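Local coordinates for OxsB protein (Bacillus megaterium, PDB 5UL2) that uses a [4Fe-4S] cluster, S-adenosylmethionine and cobalamin to contract the ring of dAMP to an oxetane aldehyde in oxetanocin A biosynthesis, at residues 121-126 with 179-184; 136-141 with 290-295; 212-217 with 233-238. One frame throughout, in Å; residues are numbered along the deposited sequence.

Interactions 1 and 3 belong to one parallel sheet of the cobalamin-binding Rossmann domain, their centres about 9 Å apart. Strands 180-185 and 212-217 are neighbours in that sheet, so the two contacts, in series along the chain, together account for four strands adjacent across the sheet. Interaction 2 is centred about 13 Å from interaction 1 and touches it where Thr140 meets Asn124 and Ser184. Its segments alternate with those of interaction 1 and enclose interaction 3, whose centre is about 20 Å away. In interaction 2, segment 136-141 of the Rossmann domain meets the chain leading into strand 304-311 of the radical domain, while Ser139 and Ser184 both bind cobalamin.

Interaction 1: residues 121-126 with 179-184; sequences TLVNLC and DIIGLS
The flat carboxamide of Asn124 has Ser184 and Thr140 on the same face, Ser184 near its oxygen end, where OG is 4.0 Å from Asn124 OD1, and Thr140 OG1 directly above Asn124 CG. With CG anti to its backbone nitrogen (chi1 -171°), the amide end comes nearer to strand 180-185, and its ND2 is hydrogen-bonded to Asp159 OD2. A parallel ladder of backbone bonds joins the strands. Val123 N donates to Gly182 O at 2.8 Å, and Val123 O accepts from Ser184 N at 2.9 Å. Thr121 likewise pairs with Ile180 O and Gly182 N, and Leu125 N reaches Ser184 O by a more bent bond (150° at the hydrogen). Alternation of side chains divides the sheet into two surfaces. On one, Val123 and Leu183 lie side by side, pointing the same way, with Val123 CB 3.5 Å from Leu183 CD2; these branched apolar chains, with Ile181, suit the buried side, where helix 166-176 packs. Thr121 sits on the same face and turns its hydroxyl to Glu156 in a weak hydrogen bond. On the other, the end of Leu122 leans toward the neighbouring strand. Because Gly182 has no side chain there, Leu122 CD2 can lie 4.0 Å from its CA, while Leu143 and Leu245 of flanking helices pack on the same leucine. Small, polar Ser184 comes near the C-terminal end of its strand and binds cob(II)alamin. Parallel central strands, sandwiched by helices and carrying cofactor-binding residues at their C-terminal ends, are the hallmark of the Rossmann fold that houses cobalamin.

Interaction 2: residues 136-141 with 290-295; sequences LNLSTG and PSLDIL. With EDO (1,2-ethanediol), chain O.
An Asx turn at Asn137 leads into helix 140-149 of the cobalamin-binding Rossmann domain, and the chain around it, at Leu138 and Gly141, packs against Pro290 and Ser291. Segment 290-295 leads through helix 293-297 toward strand 304-311 of the partial barrel, and the contact therefore probably helps join the Rossmann domain to the barrel. In the turn, Asn137 OD1 accepts two bonds, from Ser139 N at 3.0 Å and from Ser139 OG, the latter on a lone pair in the plane of the amide. That grip helps fix the hydroxyl of Ser139, which binds cob(II)alamin. Across the contact the main polar link is Ser291 N to Gly141 O, 2.9 Å long. It is straight at the hydrogen (177°), yet the donor stands above the carbonyl plane, 60° out of it. Ser144 OG also bonds to Gly141 O and is itself hydrogen-bonded to Ser291 OG. Gly141, lacking a side chain, allows the chain of Pro290 and Ser291 to come close to its backbone. Pro290 CB packs on Leu138 O at 3.3 Å and on Leu138 CB at 4.1 Å. An ethanediol, probably from the crystallisation liquor, lies with O1 3.2 Å from Ser291 O and O2 near Asn137 O. An apolar cluster completes the buried joint. Leu138 divides its two methyls: CD1 goes to Leu292 CD2 at 3.9 Å, and CD2 to Ile294. With CG1 anti to the backbone nitrogen (chi1 -159°), Ile294 holds CG2 between that nitrogen and the carbonyl carbon, where it touches two leucines, 3.6 Å from Leu138 CD2 and 3.6 Å from Leu136 CD2.

Interaction 3: residues 212-217 with 233-238; sequences IITVGN and SLLICD. With EDO (1,2-ethanediol), chain F.
Thr214 and Val215 pair in parallel with Leu235 and Ile236, the short strand axes coming within 4.7 Å and diverging by 35°. Three backbone bonds join them: Leu235 N to Ile213 O, Val215 N to Leu235 O at 3.0 Å, and Cys237 N to Val215 O. Farther on the strands part, and a water takes up the separation. It accepts from both Asn217 N and Asn217 ND2, and donates to Cys237 O at 2.6 Å, so one asparagine grips it through backbone and side chain together. Leu234 just precedes the second strand. Its CG is anti to the backbone nitrogen (chi1 173°), which swings the branched end over the first strand and across Ile213 and Val215 at about a right angle. There CD1 sits 3.8 Å from Ile213 CG2 and 3.7 Å from Val215 CG2, a methyl seated against two beta-branched chains, and also 3.3 Å from Ile213 O. Leucine suits this buried spot, where Tyr201 of helix 190-205 and Phe227 of helix 224-228 also pack on it. Leu235 serves the opposite face: its CB meets Thr214 CG2 at 3.7 Å and its CD1 meets Ile212 CG2 at the same distance. The methyl of Thr214 thus faces the leucine, while its hydroxyl makes a weak bond to Ile181 O on the next strand. Cys237 SG lies 4.0 Å from Gly216 CA, near the C-terminal ends of the strands. Asp238, just beyond, forms a salt bridge with Arg328. Strand 212-217, helix 224-228 and strand 235-237 make a beta-alpha-beta unit at one edge of the Rossmann sheet, leading to the cobalamin-binding residues Gly241 and Glu242.

Interaction 1: residues 121-126 with 179-184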
ATOM      1  N   THR A 121      18.464   9.770 -10.350  1.00 33.49           N
ATOM      2  CA  THR A 121      17.407   9.057 -11.056  1.00 35.57           C
ATOM      3  C   THR A 121      16.819   8.016 -10.118  1.00 35.86           C
ATOM      4  O   THR A 121      17.541   7.148  -9.613  1.00 38.26           O
ATOM      5  CB  THR A 121      17.917   8.398 -12.337  1.00 35.91           C
ATOM      6  OG1 THR A 121      18.446   9.400 -13.216  1.00 39.01           O
ATOM      7  CG2 THR A 121      16.768   7.684 -13.036  1.00 29.83           C
ATOM      8  N   LEU A 122      15.518   8.112  -9.880  1.00 35.66           N
ATOM      9  CA  LEU A 122      14.801   7.167  -9.039  1.00 37.56           C
ATOM     10  C   LEU A 122      14.001   6.221  -9.922  1.00 39.92           C
ATOM     11  O   LEU A 122      13.238   6.666 -10.788  1.00 40.26           O
ATOM     12  CB  LEU A 122      13.882   7.899  -8.062  1.00 30.72           C
ATOM     13  CG  LEU A 122      14.599   8.889  -7.144  1.00 35.07           C
ATOM     14  CD1 LEU A 122      13.628   9.533  -6.167  1.00 31.12           C
ATOM     15  CD2 LEU A 122      15.739   8.201  -6.407  1.00 30.37           C
ATOM     16  N   VAL A 123      14.187   4.923  -9.711  1.00 31.44           N
ATOM     17  CA  VAL A 123      13.481   3.893 -10.461  1.00 36.24           C
ATOM     18  C   VAL A 123      12.540   3.188  -9.497  1.00 39.88           C
ATOM     19  O   VAL A 123      12.985   2.578  -8.516  1.00 41.80           O
ATOM     20  CB  VAL A 123      14.448   2.897 -11.117  1.00 37.47           C
ATOM     21  CG1 VAL A 123      13.712   2.031 -12.125  1.00 34.38           C
ATOM     22  CG2 VAL A 123      15.618   3.629 -11.770  1.00 29.91           C
ATOM     23  N   ASN A 124      11.242   3.274  -9.771  1.00 30.59           N
ATOM     24  CA  ASN A 124      10.224   2.655  -8.931  1.00 45.11           C
ATOM     25  C   ASN A 124       9.848   1.308  -9.536  1.00 38.01           C
ATOM     26  O   ASN A 124       9.157   1.249 -10.557  1.00 46.07           O
ATOM     27  CB  ASN A 124       9.000   3.557  -8.795  1.00 41.25           C
ATOM     28  CG  ASN A 124       8.022   3.051  -7.753  1.00 49.12           C
ATOM     29  OD1 ASN A 124       8.348   2.165  -6.964  1.00 51.25           O
ATOM     30  ND2 ASN A 124       6.821   3.615  -7.740  1.00 49.95           N
ATOM     31  N   LEU A 125      10.306   0.228  -8.906  1.00 39.89           N
ATOM     32  CA  LEU A 125       9.930  -1.123  -9.315  1.00 42.94           C
ATOM     33  C   LEU A 125       8.632  -1.445  -8.589  1.00 51.55           C
ATOM     34  O   LEU A 125       8.624  -1.952  -7.466  1.00 46.97           O
ATOM     35  CB  LEU A 125      11.030  -2.127  -8.997  1.00 33.87           C
ATOM     36  CG  LEU A 125      12.472  -1.739  -9.325  1.00 40.61           C
ATOM     37  CD1 LEU A 125      13.353  -2.964  -9.240  1.00 47.63           C
ATOM     38  CD2 LEU A 125      12.592  -1.094 -10.694  1.00 47.78           C
ATOM     39  N   CYS A 126       7.518  -1.133  -9.240  1.00 53.60           N
ATOM     40  CA  CYS A 126       6.214  -1.199  -8.605  1.00 54.43           C
ATOM     41  C   CYS A 126       5.173  -1.476  -9.677  1.00 56.06           C
ATOM     42  O   CYS A 126       5.212  -0.876 -10.754  1.00 57.21           O
ATOM     43  CB  CYS A 126       5.906   0.110  -7.863  1.00 53.39           C
ATOM     44  SG  CYS A 126       4.371   0.142  -6.912  1.00 47.36           S
ATOM     45  N   ASP A 179      24.330  10.968 -11.355  1.00 40.47           N
ATOM     46  CA  ASP A 179      25.332  10.752 -10.317  1.00 37.66           C
ATOM     47  C   ASP A 179      24.896   9.653  -9.359  1.00 36.18           C
ATOM     48  O   ASP A 179      25.727   8.874  -8.877  1.00 37.43           O
ATOM     49  CB  ASP A 179      25.589  12.053  -9.557  1.00 38.36           C
ATOM     50  CG  ASP A 179      26.079  13.170 -10.457  1.00 44.95           C
ATOM     51  OD1 ASP A 179      26.956  12.912 -11.307  1.00 53.23           O
ATOM     52  OD2 ASP A 179      25.585  14.308 -10.319  1.00 49.38           O
ATOM     53  N   ILE A 180      23.597   9.577  -9.075  1.00 36.80           N
ATOM     54  CA  ILE A 180      23.029   8.618  -8.137  1.00 28.68           C
ATOM     55  C   ILE A 180      21.839   7.944  -8.802  1.00 39.14           C
ATOM     56  O   ILE A 180      21.007   8.616  -9.423  1.00 41.41           O
ATOM     57  CB  ILE A 180      22.593   9.294  -6.820  1.00 38.50           C
ATOM     58  CG1 ILE A 180      23.775  10.006  -6.155  1.00 42.83           C
ATOM     59  CG2 ILE A 180      21.981   8.274  -5.869  1.00 31.45           C
ATOM     60  CD1 ILE A 180      23.403  10.752  -4.889  1.00 36.75           C
ATOM     61  N   ILE A 181      21.757   6.623  -8.674  1.00 38.64           N
ATOM     62  CA  ILE A 181      20.598   5.857  -9.115  1.00 38.60           C
ATOM     63  C   ILE A 181      19.972   5.218  -7.885  1.00 41.70           C
ATOM     64  O   ILE A 181      20.653   4.502  -7.140  1.00 36.70           O
ATOM     65  CB  ILE A 181      20.965   4.789 -10.155  1.00 40.21           C
ATOM     66  CG1 ILE A 181      21.524   5.442 -11.418  1.00 33.87           C
ATOM     67  CG2 ILE A 181      19.748   3.937 -10.482  1.00 31.92           C
ATOM     68  CD1 ILE A 181      21.920   4.449 -12.494  1.00 36.67           C
ATOM     69  N   GLY A 182      18.684   5.481  -7.672  1.00 34.66           N
ATOM     70  CA  GLY A 182      17.970   4.892  -6.558  1.00 35.50           C
ATOM     71  C   GLY A 182      16.916   3.900  -7.000  1.00 36.15           C
ATOM     72  O   GLY A 182      16.010   4.251  -7.761  1.00 46.28           O
ATOM     73  N   LEU A 183      17.027   2.656  -6.546  1.00 36.39           N
ATOM     74  CA  LEU A 183      16.045   1.623  -6.844  1.00 40.94           C
ATOM     75  C   LEU A 183      15.118   1.462  -5.646  1.00 39.05           C
ATOM     76  O   LEU A 183      15.580   1.205  -4.529  1.00 44.93           O
ATOM     77  CB  LEU A 183      16.713   0.285  -7.166  1.00 42.34           C
ATOM     78  CG  LEU A 183      17.527   0.111  -8.447  1.00 49.57           C
ATOM     79  CD1 LEU A 183      17.576  -1.360  -8.813  1.00 49.37           C
ATOM     80  CD2 LEU A 183      16.957   0.923  -9.586  1.00 43.01           C
ATOM     81  N   SER A 184      13.820   1.614  -5.881  1.00 35.00           N
ATOM     82  CA  SER A 184      12.801   1.318  -4.882  1.00 37.53           C
ATOM     83  C   SER A 184      12.209  -0.047  -5.220  1.00 43.83           C
ATOM     84  O   SER A 184      11.578  -0.215  -6.267  1.00 41.65           O
ATOM     85  CB  SER A 184      11.726   2.401  -4.852  1.00 34.97           C
ATOM     86  OG  SER A 184      10.777   2.137  -3.835  1.00 56.18           O
TER

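Interaction 2: residues 136-141 with 290-295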
ATOM      1  N   LEU A 136      -2.562   4.090  -8.083  1.00 49.26           N
ATOM      2  CA  LEU A 136      -1.265   4.532  -8.579  1.00 42.84           C
ATOM      3  C   LEU A 136      -0.421   4.956  -7.383  1.00 40.80           C
ATOM      4  O   LEU A 136      -0.751   5.929  -6.697  1.00 42.73           O
ATOM      5  CB  LEU A 136      -1.433   5.676  -9.578  1.00 44.54           C
ATOM      6  CG  LEU A 136      -0.240   5.986 -10.485  1.00 47.57           C
ATOM      7  CD1 LEU A 136      -0.014   4.856 -11.478  1.00 40.27           C
ATOM      8  CD2 LEU A 136      -0.444   7.306 -11.210  1.00 51.24           C
ATOM      9  N   ASN A 137       0.669   4.231  -7.139  1.00 41.89           N
ATOM     10  CA  ASN A 137       1.508   4.463  -5.969  1.00 44.38           C
ATOM     11  C   ASN A 137       2.396   5.682  -6.201  1.00 43.07           C
ATOM     12  O   ASN A 137       3.174   5.716  -7.159  1.00 43.81           O
ATOM     13  CB  ASN A 137       2.352   3.226  -5.674  1.00 42.06           C
ATOM     14  CG  ASN A 137       2.942   3.236  -4.272  1.00 51.27           C
ATOM     15  OD1 ASN A 137       3.164   4.293  -3.684  1.00 47.87           O
ATOM     16  ND2 ASN A 137       3.197   2.050  -3.732  1.00 52.08           N
ATOM     17  N   LEU A 138       2.294   6.671  -5.311  1.00 38.87           N
ATOM     18  CA  LEU A 138       3.049   7.914  -5.423  1.00 47.78           C
ATOM     19  C   LEU A 138       4.151   8.037  -4.374  1.00 42.74           C
ATOM     20  O   LEU A 138       4.754   9.108  -4.252  1.00 43.10           O
ATOM     21  CB  LEU A 138       2.106   9.115  -5.318  1.00 37.40           C
ATOM     22  CG  LEU A 138       0.976   9.237  -6.343  1.00 42.65           C
ATOM     23  CD1 LEU A 138       0.082  10.424  -6.018  1.00 38.26           C
ATOM     24  CD2 LEU A 138       1.540   9.366  -7.746  1.00 45.57           C
ATOM     25  N   SER A 139       4.437   6.967  -3.627  1.00 41.75           N
ATOM     26  CA  SER A 139       5.339   7.072  -2.480  1.00 40.16           C
ATOM     27  C   SER A 139       6.745   7.500  -2.893  1.00 41.44           C
ATOM     28  O   SER A 139       7.352   8.359  -2.245  1.00 44.29           O
ATOM     29  CB  SER A 139       5.381   5.742  -1.731  1.00 46.31           C
ATOM     30  OG  SER A 139       4.093   5.395  -1.255  1.00 54.48           O
ATOM     31  N   THR A 140       7.283   6.908  -3.963  1.00 37.82           N
ATOM     32  CA  THR A 140       8.614   7.278  -4.438  1.00 39.43           C
ATOM     33  C   THR A 140       8.703   8.754  -4.826  1.00 42.11           C
ATOM     34  O   THR A 140       9.801   9.324  -4.817  1.00 38.59           O
ATOM     35  CB  THR A 140       9.004   6.383  -5.622  1.00 46.38           C
ATOM     36  OG1 THR A 140       8.933   5.008  -5.221  1.00 55.04           O
ATOM     37  CG2 THR A 140      10.420   6.678  -6.101  1.00 35.27           C
ATOM     38  N   GLY A 141       7.573   9.390  -5.142  1.00 34.24           N
ATOM     39  CA  GLY A 141       7.573  10.806  -5.463  1.00 35.73           C
ATOM     40  C   GLY A 141       7.859  11.719  -4.286  1.00 35.74           C
ATOM     41  O   GLY A 141       8.194  12.889  -4.496  1.00 36.08           O
ATOM     42  N   PRO A 290       3.991  14.498  -2.802  1.00 32.90           N
ATOM     43  CA  PRO A 290       4.750  13.647  -3.727  1.00 37.06           C
ATOM     44  C   PRO A 290       4.790  14.241  -5.128  1.00 39.50           C
ATOM     45  O   PRO A 290       3.811  14.818  -5.606  1.00 37.80           O
ATOM     46  CB  PRO A 290       3.983  12.319  -3.701  1.00 37.09           C
ATOM     47  CG  PRO A 290       2.636  12.653  -3.124  1.00 36.96           C
ATOM     48  CD  PRO A 290       2.893  13.762  -2.156  1.00 32.37           C
ATOM     49  N   SER A 291       5.949  14.113  -5.773  1.00 36.31           N
ATOM     50  CA  SER A 291       6.086  14.553  -7.154  1.00 37.59           C
ATOM     51  C   SER A 291       5.047  13.865  -8.029  1.00 41.02           C
ATOM     52  O   SER A 291       4.799  12.663  -7.902  1.00 35.36           O
ATOM     53  CB  SER A 291       7.491  14.255  -7.678  1.00 34.17           C
ATOM     54  OG  SER A 291       8.476  14.967  -6.950  1.00 35.50           O
ATOM     55  N   LEU A 292       4.430  14.641  -8.918  1.00 39.41           N
ATOM     56  CA  LEU A 292       3.345  14.154  -9.758  1.00 42.21           C
ATOM     57  C   LEU A 292       3.773  14.008 -11.215  1.00 36.75           C
ATOM     58  O   LEU A 292       2.945  14.102 -12.122  1.00 45.76           O
ATOM     59  CB  LEU A 292       2.132  15.074  -9.630  1.00 35.72           C
ATOM     60  CG  LEU A 292       1.578  15.082  -8.201  1.00 33.57           C
ATOM     61  CD1 LEU A 292       0.523  16.160  -7.999  1.00 34.10           C
ATOM     62  CD2 LEU A 292       1.023  13.714  -7.847  1.00 41.85           C
ATOM     63  N   ASP A 293       5.067  13.762 -11.445  1.00 39.11           N
ATOM     64  CA  ASP A 293       5.560  13.542 -12.801  1.00 46.45           C
ATOM     65  C   ASP A 293       4.878  12.353 -13.463  1.00 46.26           C
ATOM     66  O   ASP A 293       4.785  12.296 -14.694  1.00 57.52           O
ATOM     67  CB  ASP A 293       7.074  13.316 -12.789  1.00 46.66           C
ATOM     68  CG  ASP A 293       7.837  14.450 -12.134  1.00 47.16           C
ATOM     69  OD1 ASP A 293       7.253  15.161 -11.290  1.00 47.70           O
ATOM     70  OD2 ASP A 293       9.026  14.632 -12.471  1.00 50.81           O
ATOM     71  N   ILE A 294       4.394  11.401 -12.664  1.00 49.25           N
ATOM     72  CA  ILE A 294       3.916  10.137 -13.209  1.00 43.80           C
ATOM     73  C   ILE A 294       2.572  10.300 -13.907  1.00 46.94           C
ATOM     74  O   ILE A 294       2.233   9.513 -14.799  1.00 46.37           O
ATOM     75  CB  ILE A 294       3.846   9.080 -12.089  1.00 52.60           C
ATOM     76  CG1 ILE A 294       3.857   7.680 -12.690  1.00 48.12           C
ATOM     77  CG2 ILE A 294       2.617   9.286 -11.217  1.00 42.44           C
ATOM     78  CD1 ILE A 294       4.992   7.493 -13.655  1.00 72.32           C
ATOM     79  N   LEU A 295       1.789  11.316 -13.528  1.00 45.56           N
ATOM     80  CA  LEU A 295       0.437  11.453 -14.065  1.00 48.17           C
ATOM     81  C   LEU A 295       0.457  11.705 -15.568  1.00 53.30           C
ATOM     82  O   LEU A 295      -0.366  11.154 -16.308  1.00 56.22           O
ATOM     83  CB  LEU A 295      -0.304  12.576 -13.340  1.00 37.72           C
ATOM     84  CG  LEU A 295      -0.585  12.330 -11.859  1.00 33.78           C
ATOM     85  CD1 LEU A 295      -1.271  13.528 -11.236  1.00 41.49           C
ATOM     86  CD2 LEU A 295      -1.428  11.084 -11.687  1.00 45.65           C
TER
HETATM   87  C1  EDO O 814       6.419   8.669  -9.500  1.00 50.76           C
HETATM   88  O1  EDO O 814       5.769   9.872  -9.075  1.00 45.21           O
HETATM   89  C2  EDO O 814       7.001   7.942  -8.295  1.00 52.37           C
HETATM   90  O2  EDO O 814       5.938   7.465  -7.461  1.00 65.81           O

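Interaction 3: residues 212-217 with 233-238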
ATOM      1  N   ILE A 212      26.629   6.115  -8.238  1.00 45.29           N
ATOM      2  CA  ILE A 212      26.328   5.508  -6.951  1.00 38.87           C
ATOM      3  C   ILE A 212      24.970   4.830  -7.053  1.00 40.35           C
ATOM      4  O   ILE A 212      24.016   5.403  -7.595  1.00 41.81           O
ATOM      5  CB  ILE A 212      26.352   6.567  -5.840  1.00 44.66           C
ATOM      6  CG1 ILE A 212      27.719   7.250  -5.799  1.00 40.97           C
ATOM      7  CG2 ILE A 212      26.019   5.943  -4.492  1.00 42.86           C
ATOM      8  CD1 ILE A 212      27.718   8.566  -5.067  1.00 49.04           C
ATOM      9  N   ILE A 213      24.882   3.596  -6.563  1.00 41.83           N
ATOM     10  CA  ILE A 213      23.665   2.798  -6.652  1.00 38.38           C
ATOM     11  C   ILE A 213      23.170   2.527  -5.239  1.00 38.37           C
ATOM     12  O   ILE A 213      23.908   1.979  -4.412  1.00 42.41           O
ATOM     13  CB  ILE A 213      23.893   1.479  -7.406  1.00 49.70           C
ATOM     14  CG1 ILE A 213      24.741   1.706  -8.661  1.00 42.76           C
ATOM     15  CG2 ILE A 213      22.557   0.852  -7.781  1.00 47.41           C
ATOM     16  CD1 ILE A 213      24.022   2.446  -9.765  1.00 44.28           C
ATOM     17  N   THR A 214      21.929   2.912  -4.964  1.00 39.65           N
ATOM     18  CA  THR A 214      21.260   2.561  -3.719  1.00 43.94           C
ATOM     19  C   THR A 214      19.997   1.777  -4.031  1.00 39.34           C
ATOM     20  O   THR A 214      19.301   2.062  -5.011  1.00 41.79           O
ATOM     21  CB  THR A 214      20.901   3.794  -2.881  1.00 42.15           C
ATOM     22  OG1 THR A 214      20.202   4.747  -3.691  1.00 51.77           O
ATOM     23  CG2 THR A 214      22.145   4.426  -2.322  1.00 48.66           C
ATOM     24  N   VAL A 215      19.710   0.790  -3.192  1.00 37.83           N
ATOM     25  CA  VAL A 215      18.501  -0.012  -3.295  1.00 42.75           C
ATOM     26  C   VAL A 215      17.753   0.092  -1.978  1.00 41.25           C
ATOM     27  O   VAL A 215      18.331  -0.136  -0.909  1.00 45.24           O
ATOM     28  CB  VAL A 215      18.816  -1.479  -3.636  1.00 38.65           C
ATOM     29  CG1 VAL A 215      17.623  -2.361  -3.322  1.00 32.58           C
ATOM     30  CG2 VAL A 215      19.191  -1.602  -5.102  1.00 46.35           C
ATOM     31  N   GLY A 216      16.478   0.458  -2.057  1.00 43.71           N
ATOM     32  CA  GLY A 216      15.624   0.497  -0.891  1.00 37.55           C
ATOM     33  C   GLY A 216      14.475  -0.476  -1.030  1.00 40.74           C
ATOM     34  O   GLY A 216      13.761  -0.461  -2.037  1.00 43.03           O
ATOM     35  N   ASN A 217      14.297  -1.336  -0.035  1.00 39.35           N
ATOM     36  CA  ASN A 217      13.222  -2.314  -0.035  1.00 43.32           C
ATOM     37  C   ASN A 217      12.071  -1.787   0.806  1.00 46.14           C
ATOM     38  O   ASN A 217      12.271  -1.386   1.958  1.00 55.02           O
ATOM     39  CB  ASN A 217      13.703  -3.661   0.507  1.00 45.11           C
ATOM     40  CG  ASN A 217      14.815  -4.258  -0.328  1.00 50.39           C
ATOM     41  OD1 ASN A 217      14.571  -5.074  -1.219  1.00 52.66           O
ATOM     42  ND2 ASN A 217      16.047  -3.853  -0.045  1.00 49.14           N
ATOM     43  N   SER A 233      29.517  -3.567  -4.073  1.00 42.23           N
ATOM     44  CA  SER A 233      29.615  -2.122  -3.907  1.00 38.70           C
ATOM     45  C   SER A 233      28.261  -1.453  -3.705  1.00 45.58           C
ATOM     46  O   SER A 233      28.213  -0.239  -3.480  1.00 42.21           O
ATOM     47  CB  SER A 233      30.318  -1.495  -5.114  1.00 40.06           C
ATOM     48  OG  SER A 233      29.497  -1.556  -6.265  1.00 51.05           O
ATOM     49  N   LEU A 234      27.171  -2.209  -3.782  1.00 46.94           N
ATOM     50  CA  LEU A 234      25.840  -1.636  -3.642  1.00 39.90           C
ATOM     51  C   LEU A 234      25.633  -1.076  -2.241  1.00 46.92           C
ATOM     52  O   LEU A 234      26.097  -1.644  -1.250  1.00 50.23           O
ATOM     53  CB  LEU A 234      24.778  -2.694  -3.947  1.00 43.28           C
ATOM     54  CG  LEU A 234      23.314  -2.324  -3.694  1.00 42.83           C
ATOM     55  CD1 LEU A 234      22.880  -1.184  -4.602  1.00 42.83           C
ATOM     56  CD2 LEU A 234      22.412  -3.529  -3.883  1.00 43.91           C
ATOM     57  N   LEU A 235      24.939   0.055  -2.164  1.00 43.21           N
ATOM     58  CA  LEU A 235      24.508   0.629  -0.898  1.00 44.18           C
ATOM     59  C   LEU A 235      23.047   0.273  -0.667  1.00 40.43           C
ATOM     60  O   LEU A 235      22.203   0.495  -1.541  1.00 38.66           O
ATOM     61  CB  LEU A 235      24.691   2.147  -0.891  1.00 35.05           C
ATOM     62  CG  LEU A 235      26.061   2.662  -1.336  1.00 42.26           C
ATOM     63  CD1 LEU A 235      26.131   4.175  -1.211  1.00 32.80           C
ATOM     64  CD2 LEU A 235      27.177   1.999  -0.538  1.00 38.76           C
ATOM     65  N   ILE A 236      22.751  -0.295   0.496  1.00 37.38           N
ATOM     66  CA  ILE A 236      21.389  -0.655   0.866  1.00 42.80           C
ATOM     67  C   ILE A 236      20.885   0.373   1.867  1.00 42.24           C
ATOM     68  O   ILE A 236      21.494   0.577   2.923  1.00 39.50           O
ATOM     69  CB  ILE A 236      21.323  -2.077   1.440  1.00 41.50           C
ATOM     70  CG1 ILE A 236      21.585  -3.092   0.329  1.00 42.04           C
ATOM     71  CG2 ILE A 236      19.978  -2.325   2.102  1.00 42.63           C
ATOM     72  CD1 ILE A 236      21.407  -4.517   0.755  1.00 58.66           C
ATOM     73  N   CYS A 237      19.780   1.027   1.537  1.00 38.18           N
ATOM     74  CA  CYS A 237      19.243   2.099   2.360  1.00 44.70           C
ATOM     75  C   CYS A 237      17.847   1.733   2.852  1.00 49.32           C
ATOM     76  O   CYS A 237      17.281   0.696   2.498  1.00 44.89           O
ATOM     77  CB  CYS A 237      19.220   3.421   1.592  1.00 45.18           C
ATOM     78  SG  CYS A 237      17.901   3.539   0.378  1.00 56.61           S
ATOM     79  N   ASP A 238      17.295   2.615   3.675  1.00 52.60           N
ATOM     80  CA  ASP A 238      15.997   2.393   4.283  1.00 50.99           C
ATOM     81  C   ASP A 238      14.876   2.757   3.313  1.00 51.75           C
ATOM     82  O   ASP A 238      15.077   3.476   2.329  1.00 50.32           O
ATOM     83  CB  ASP A 238      15.885   3.209   5.572  1.00 59.04           C
ATOM     84  CG  ASP A 238      14.550   3.036   6.258  1.00 58.84           C
ATOM     85  OD1 ASP A 238      14.209   1.886   6.607  1.00 61.65           O
ATOM     86  OD2 ASP A 238      13.840   4.049   6.437  1.00 55.98           O
TER
HETATM   87  C1  EDO F 805      18.296  -0.806   5.975  1.00 74.00           C
HETATM   88  O1  EDO F 805      18.043   0.133   7.030  1.00 76.44           O
HETATM   89  C2  EDO F 805      19.702  -1.376   6.126  1.00 71.36           C
HETATM   90  O2  EDO F 805      20.650  -0.303   6.160  1.00 64.28           O
HETATM   91  O   HOH W   1      16.215  -1.642   1.866  1.00 44.22           O